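Side-chain contacts in (R)-specific enoyl-CoA hydratase (Pseudomonas aeruginosa, PDB 5CPG), which probably catalyses the reversible (R)-specific hydration of trans-2-enoyl-CoA to (R)-3-hydroxyacyl-CoA: residues 65-70 and 85-90; 117-122 and 128-133. All blocks are in the same frame, centred on the assembly; numbering follows the deposited sequence. Where two conformers were deposited one is given.

How the contacts relate
Both contacts belong to the hotdog fold of one MaoC-like domain, and their centres lie about 6 Å apart. They follow one another along the chain: contact 1 sets helix 62-73 on strand 81-89, and contact 2 then pairs the two arms of the hairpin formed by strands 113-121 and 127-136. Strands 81-89 and 127-136 are neighbours in the five-stranded antiparallel sheet, so residues 85-90 and 128-133 run side by side; Thr86 N lies 2.8 Å from Glu132 O, a probable hydrogen bond. Contact 1 thus joins helix to sheet, contact 2 builds the sheet beneath, and Ile67 of the helix touches strands of both.

Contact 1 of 2, residues 65-70 and 85-90; sequences ALISAA and QTLRFT
Ile67 sends both ends of its branched side chain from helix 62-73 onto strand 81-89. Its CD1 methyl lies 3.6 Å from CD2 of Leu87, a methyl-to-methyl contact between two side chains that run antiparallel past one another. The other branch, CG2, stands anti to the backbone N (CG1 has chi1 -75°) and comes within 3.5 Å of OE1 of Gln85, a packing contact against the amide oxygen. One isoleucine therefore bridges Gln85 and Leu87, whose CB atoms both leave the strand on the side facing the helix.

This is the central helix of the hotdog fold, lying against the curved antiparallel sheet that wraps it. On the strand, Gln85 has CG anti to its own backbone N, after which the chain bends at chi2 (75°). The bend brings the amide alongside the strand, on its helix-facing side: NE2 gives a hydrogen bond of 2.8 Å to Thr86 O, reaching it from above the carbonyl plane while the acceptor lies close to the plane of the Gln85 amide. OE1 is held by Tyr82 OH, and the two bonds together fix the rotation of this buried group. Beyond the strand, residues 85-88 pair antiparallel with a strand of the second subunit, continuing the sheet across the dimer.

Contact 2 of 2, residues 117-122 and 128-133; sequences ATRVFN and VVDGEA
Val120 meets two residues of the opposite strand at once, Val128 and Val129. Its CG1, anti to the backbone N (chi1 -174°), touches CG2 of Val128 at 3.5 Å as the two side chains run at a slant to each other. Val120 CG2 lies 3.9 Å from CB of Val129, whose side chain runs alongside and points the same way. Further along, CG2 of Thr118 packs on CB of Ala133 at 3.9 Å. The backbone explains the double partner: Val120 O receives Val128 N at 2.7 Å and, more weakly, Val129 N, while Val120 N bonds Val129 O.

This is a classic beta bulge in the antiparallel hairpin of strands 113-121 and 127-136, within the sheet of the hotdog fold. Past it, Thr118 N bonds Gly131 O at 2.9 Å, and Ala117 and Glu132 form a non-hydrogen-bonded pair. At the backbone angles of Gly131, a CB would press on the carbonyl O of Asp130.

Arg119 and Asp130 run abreast, with guanidinium and carboxylate planes 22° apart. Arg119 NE and Asp130 OD1 stand 4.6 Å apart, too far for a salt bridge, and a water spans them: it accepts from Arg119 NE and donates to Asp130 OD1 at 2.8 Å. Ala117 CB covers one face of the guanidinium near its rim.

In the next shell, Glu102 and Glu104 form salt bridges with Arg119 NH1, while Arg88 on strand 81-89 bridges both Asp130 and Glu132. On the face carrying Val120 and Val129, Ile67 of helix 62-73 packs on Thr118 and Val120, and Gln85 NE2 bonds Thr118 OG1.

Contact 1 of 2, residues 65-70 and 85-90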
loop_
_atom_site.group_PDB
_atom_site.type_symbol
_atom_site.label_atom_id
_atom_site.label_comp_id
_atom_site.label_asym_id
_atom_site.label_seq_id
_atom_site.Cartn_x
_atom_site.Cartn_y
_atom_site.Cartn_z
ATOM N N ALA A 65 -0.218 -3.323 -1.215
ATOM C CA ALA A 65 -1.632 -3.481 -1.415
ATOM C C ALA A 65 -2.047 -4.943 -1.650
ATOM O O ALA A 65 -3.015 -5.427 -1.054
ATOM C CB ALA A 65 -2.095 -2.590 -2.591
ATOM N N LEU A 66 -1.336 -5.629 -2.527
ATOM C CA LEU A 66 -1.661 -7.030 -2.842
ATOM C C LEU A 66 -1.469 -7.926 -1.623
ATOM O O LEU A 66 -2.304 -8.760 -1.345
ATOM C CB LEU A 66 -0.782 -7.516 -4.012
ATOM C CG LEU A 66 -1.074 -6.745 -5.306
ATOM C CD1 LEU A 66 -0.083 -7.182 -6.371
ATOM C CD2 LEU A 66 -2.522 -7.028 -5.759
ATOM N N ILE A 67 -0.368 -7.723 -0.884
ATOM C CA ILE A 67 -0.130 -8.462 0.350
ATOM C C ILE A 67 -1.301 -8.279 1.315
ATOM O O ILE A 67 -1.779 -9.251 1.899
ATOM C CB ILE A 67 1.181 -8.016 1.019
ATOM C CG1 ILE A 67 2.360 -8.608 0.238
ATOM C CG2 ILE A 67 1.237 -8.459 2.479
ATOM C CD1 ILE A 67 3.747 -7.965 0.591
ATOM N N SER A 68 -1.752 -7.034 1.484
ATOM C CA SER A 68 -2.811 -6.793 2.480
ATOM C C SER A 68 -4.084 -7.489 2.070
ATOM O O SER A 68 -4.816 -7.991 2.933
ATOM C CB SER A 68 -3.066 -5.294 2.678
ATOM O OG SER A 68 -3.637 -4.711 1.529
ATOM N N ALA A 69 -4.364 -7.538 0.768
ATOM C CA ALA A 69 -5.602 -8.202 0.306
ATOM C C ALA A 69 -5.474 -9.736 0.477
ATOM O O ALA A 69 -6.467 -10.412 0.793
ATOM C CB ALA A 69 -5.908 -7.826 -1.151
ATOM N N ALA A 70 -4.269 -10.276 0.272
ATOM C CA ALA A 70 -4.061 -11.721 0.470
ATOM C C ALA A 70 -4.356 -12.081 1.904
ATOM O O ALA A 70 -4.994 -13.076 2.194
ATOM C CB ALA A 70 -2.638 -12.122 0.123
ATOM N N GLN A 85 3.292 -4.128 9.217
ATOM C CA GLN A 85 3.827 -4.738 8.008
ATOM C C GLN A 85 5.191 -4.181 7.730
ATOM O O GLN A 85 5.399 -2.945 7.731
ATOM C CB GLN A 85 2.877 -4.459 6.823
ATOM C CG GLN A 85 3.404 -4.888 5.466
ATOM C CD GLN A 85 3.335 -6.407 5.297
ATOM O OE1 GLN A 85 2.273 -6.989 5.429
ATOM N NE2 GLN A 85 4.475 -7.038 4.992
ATOM N N THR A 86 6.113 -5.082 7.386
ATOM C CA THR A 86 7.412 -4.660 6.892
ATOM C C THR A 86 7.567 -5.066 5.440
ATOM O O THR A 86 7.142 -6.113 5.054
ATOM C CB THR A 86 8.540 -5.245 7.755
ATOM O OG1 THR A 86 8.305 -4.850 9.109
ATOM C CG2 THR A 86 9.908 -4.747 7.318
ATOM N N LEU A 87 8.159 -4.194 4.664
ATOM C CA LEU A 87 8.358 -4.448 3.240
ATOM C C LEU A 87 9.781 -4.127 2.842
ATOM O O LEU A 87 10.323 -3.054 3.170
ATOM C CB LEU A 87 7.393 -3.587 2.393
ATOM C CG LEU A 87 5.920 -3.870 2.663
ATOM C CD1 LEU A 87 5.066 -2.725 2.063
ATOM C CD2 LEU A 87 5.504 -5.180 2.004
ATOM N N ARG A 88 10.396 -5.031 2.096
ATOM C CA ARG A 88 11.662 -4.656 1.456
ATOM C C ARG A 88 11.441 -4.832 -0.038
ATOM O O ARG A 88 10.990 -5.889 -0.483
ATOM C CB ARG A 88 12.795 -5.525 1.969
ATOM C CG ARG A 88 12.998 -5.375 3.474
ATOM C CD ARG A 88 13.954 -6.396 4.088
ATOM N NE ARG A 88 13.416 -7.765 4.198
ATOM C CZ ARG A 88 12.646 -8.198 5.203
ATOM N NH1 ARG A 88 12.251 -7.383 6.191
ATOM N NH2 ARG A 88 12.238 -9.450 5.228
ATOM N N PHE A 89 11.745 -3.792 -0.799
ATOM C CA PHE A 89 11.494 -3.765 -2.252
ATOM C C PHE A 89 12.779 -4.186 -2.976
ATOM O O PHE A 89 13.765 -3.451 -3.015
ATOM C CB PHE A 89 11.026 -2.382 -2.704
ATOM C CG PHE A 89 9.819 -1.872 -1.948
ATOM C CD1 PHE A 89 8.535 -2.322 -2.253
ATOM C CD2 PHE A 89 9.974 -0.925 -0.938
ATOM C CE1 PHE A 89 7.435 -1.874 -1.547
ATOM C CE2 PHE A 89 8.892 -0.444 -0.249
ATOM C CZ PHE A 89 7.619 -0.912 -0.518
ATOM N N THR A 90 12.751 -5.391 -3.516
ATOM C CA THR A 90 13.960 -6.062 -4.000
ATOM C C THR A 90 14.197 -5.837 -5.468
ATOM O O THR A 90 15.317 -5.564 -5.900
ATOM C CB THR A 90 13.854 -7.550 -3.744
ATOM O OG1 THR A 90 13.504 -7.739 -2.379
ATOM C CG2 THR A 90 15.241 -8.229 -3.995
#

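Contact 2 of 2, residues 117-122 and 128-133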
loop_
_atom_site.group_PDB
_atom_site.type_symbol
_atom_site.label_atom_id
_atom_site.label_comp_id
_atom_site.label_asym_id
_atom_site.label_seq_id
_atom_site.Cartn_x
_atom_site.Cartn_y
_atom_site.Cartn_z
ATOM N N ALA A 117 4.940 -14.469 7.061
ATOM C CA ALA A 117 5.891 -14.053 6.046
ATOM C C ALA A 117 5.080 -13.589 4.827
ATOM O O ALA A 117 4.047 -14.180 4.541
ATOM C CB ALA A 117 6.817 -15.195 5.657
ATOM N N THR A 118 5.514 -12.523 4.155
ATOM C CA THR A 118 4.746 -11.967 3.034
ATOM C C THR A 118 5.707 -11.718 1.884
ATOM O O THR A 118 6.404 -10.720 1.857
ATOM C CB THR A 118 4.001 -10.657 3.429
ATOM O OG1 THR A 118 4.964 -9.685 3.849
ATOM C CG2 THR A 118 3.042 -10.908 4.593
ATOM N N ARG A 119 5.805 -12.666 0.947
ATOM C CA ARG A 119 6.771 -12.577 -0.137
ATOM C C ARG A 119 6.029 -12.369 -1.445
ATOM O O ARG A 119 4.901 -12.861 -1.579
ATOM C CB ARG A 119 7.615 -13.865 -0.232
ATOM C CG ARG A 119 8.219 -14.289 1.134
ATOM C CD ARG A 119 8.647 -15.764 1.131
ATOM N NE ARG A 119 9.070 -16.190 2.488
ATOM C CZ ARG A 119 8.586 -17.239 3.153
ATOM N NH1 ARG A 119 7.682 -18.048 2.612
ATOM N NH2 ARG A 119 9.056 -17.516 4.364
ATOM N N VAL A 120 6.658 -11.682 -2.384
ATOM C CA VAL A 120 6.021 -11.475 -3.695
ATOM C C VAL A 120 7.032 -11.845 -4.765
ATOM O O VAL A 120 8.185 -11.412 -4.731
ATOM C CB VAL A 120 5.565 -10.010 -3.944
ATOM C CG1 VAL A 120 4.782 -9.935 -5.280
ATOM C CG2 VAL A 120 4.702 -9.523 -2.802
ATOM N N PHE A 121 6.564 -12.642 -5.726
ATOM C CA PHE A 121 7.395 -13.097 -6.841
ATOM C C PHE A 121 6.779 -12.714 -8.155
ATOM O O PHE A 121 5.562 -12.661 -8.266
ATOM C CB PHE A 121 7.556 -14.622 -6.817
ATOM C CG PHE A 121 8.186 -15.137 -5.563
ATOM C CD1 PHE A 121 7.388 -15.466 -4.498
ATOM C CD2 PHE A 121 9.565 -15.234 -5.445
ATOM C CE1 PHE A 121 7.933 -15.931 -3.287
ATOM C CE2 PHE A 121 10.146 -15.714 -4.218
ATOM C CZ PHE A 121 9.319 -16.054 -3.161
ATOM N N ASN A 122 7.622 -12.511 -9.150
ATOM C CA ASN A 122 7.121 -12.216 -10.483
ATOM C C ASN A 122 7.067 -13.493 -11.314
ATOM O O ASN A 122 7.372 -14.588 -10.829
ATOM C CB ASN A 122 7.960 -11.138 -11.176
ATOM C CG ASN A 122 9.412 -11.560 -11.444
ATOM O OD1 ASN A 122 9.740 -12.740 -11.456
ATOM N ND2 ASN A 122 10.280 -10.583 -11.662
ATOM N N VAL A 128 10.277 -10.031 -5.763
ATOM C CA VAL A 128 10.236 -8.582 -5.922
ATOM C C VAL A 128 10.041 -7.852 -4.589
ATOM O O VAL A 128 10.451 -6.720 -4.441
ATOM C CB VAL A 128 9.160 -8.169 -6.921
ATOM C CG1 VAL A 128 9.469 -8.777 -8.281
ATOM C CG2 VAL A 128 7.798 -8.589 -6.470
ATOM N N VAL A 129 9.477 -8.543 -3.620
ATOM C CA VAL A 129 9.275 -7.981 -2.275
ATOM C C VAL A 129 9.473 -9.065 -1.240
ATOM O O VAL A 129 9.033 -10.198 -1.408
ATOM C CB VAL A 129 7.831 -7.348 -2.109
ATOM C CG1 VAL A 129 7.520 -7.021 -0.652
ATOM C CG2 VAL A 129 7.722 -6.135 -2.922
ATOM N N ASP A 130 10.133 -8.699 -0.142
ATOM C CA ASP A 130 10.219 -9.570 1.005
ATOM C C ASP A 130 9.665 -8.813 2.195
ATOM O O ASP A 130 9.716 -7.583 2.242
ATOM C CB ASP A 130 11.677 -9.984 1.265
ATOM C CG ASP A 130 11.785 -11.121 2.232
ATOM O OD1 ASP A 130 10.854 -11.955 2.285
ATOM O OD2 ASP A 130 12.790 -11.158 2.979
ATOM N N GLY A 131 9.165 -9.531 3.173
ATOM C CA GLY A 131 8.659 -8.829 4.343
ATOM C C GLY A 131 7.886 -9.714 5.274
ATOM O O GLY A 131 7.767 -10.917 5.083
ATOM N N GLU A 132 7.355 -9.107 6.332
ATOM C CA GLU A 132 6.560 -9.860 7.266
ATOM C C GLU A 132 5.435 -8.983 7.839
ATOM O O GLU A 132 5.566 -7.758 7.903
ATOM C CB GLU A 132 7.465 -10.428 8.385
ATOM C CG GLU A 132 8.519 -9.441 8.942
ATOM C CD GLU A 132 9.836 -9.293 8.101
ATOM O OE1 GLU A 132 10.205 -10.205 7.315
ATOM O OE2 GLU A 132 10.522 -8.243 8.251
ATOM N N ALA A 133 4.316 -9.621 8.169
ATOM C CA ALA A 133 3.167 -8.938 8.745
ATOM C C ALA A 133 2.948 -9.378 10.189
ATOM O O ALA A 133 3.227 -10.532 10.534
ATOM C CB ALA A 133 1.919 -9.250 7.933
HETATM O O HOH W 1 10.470 -13.881 4.320
#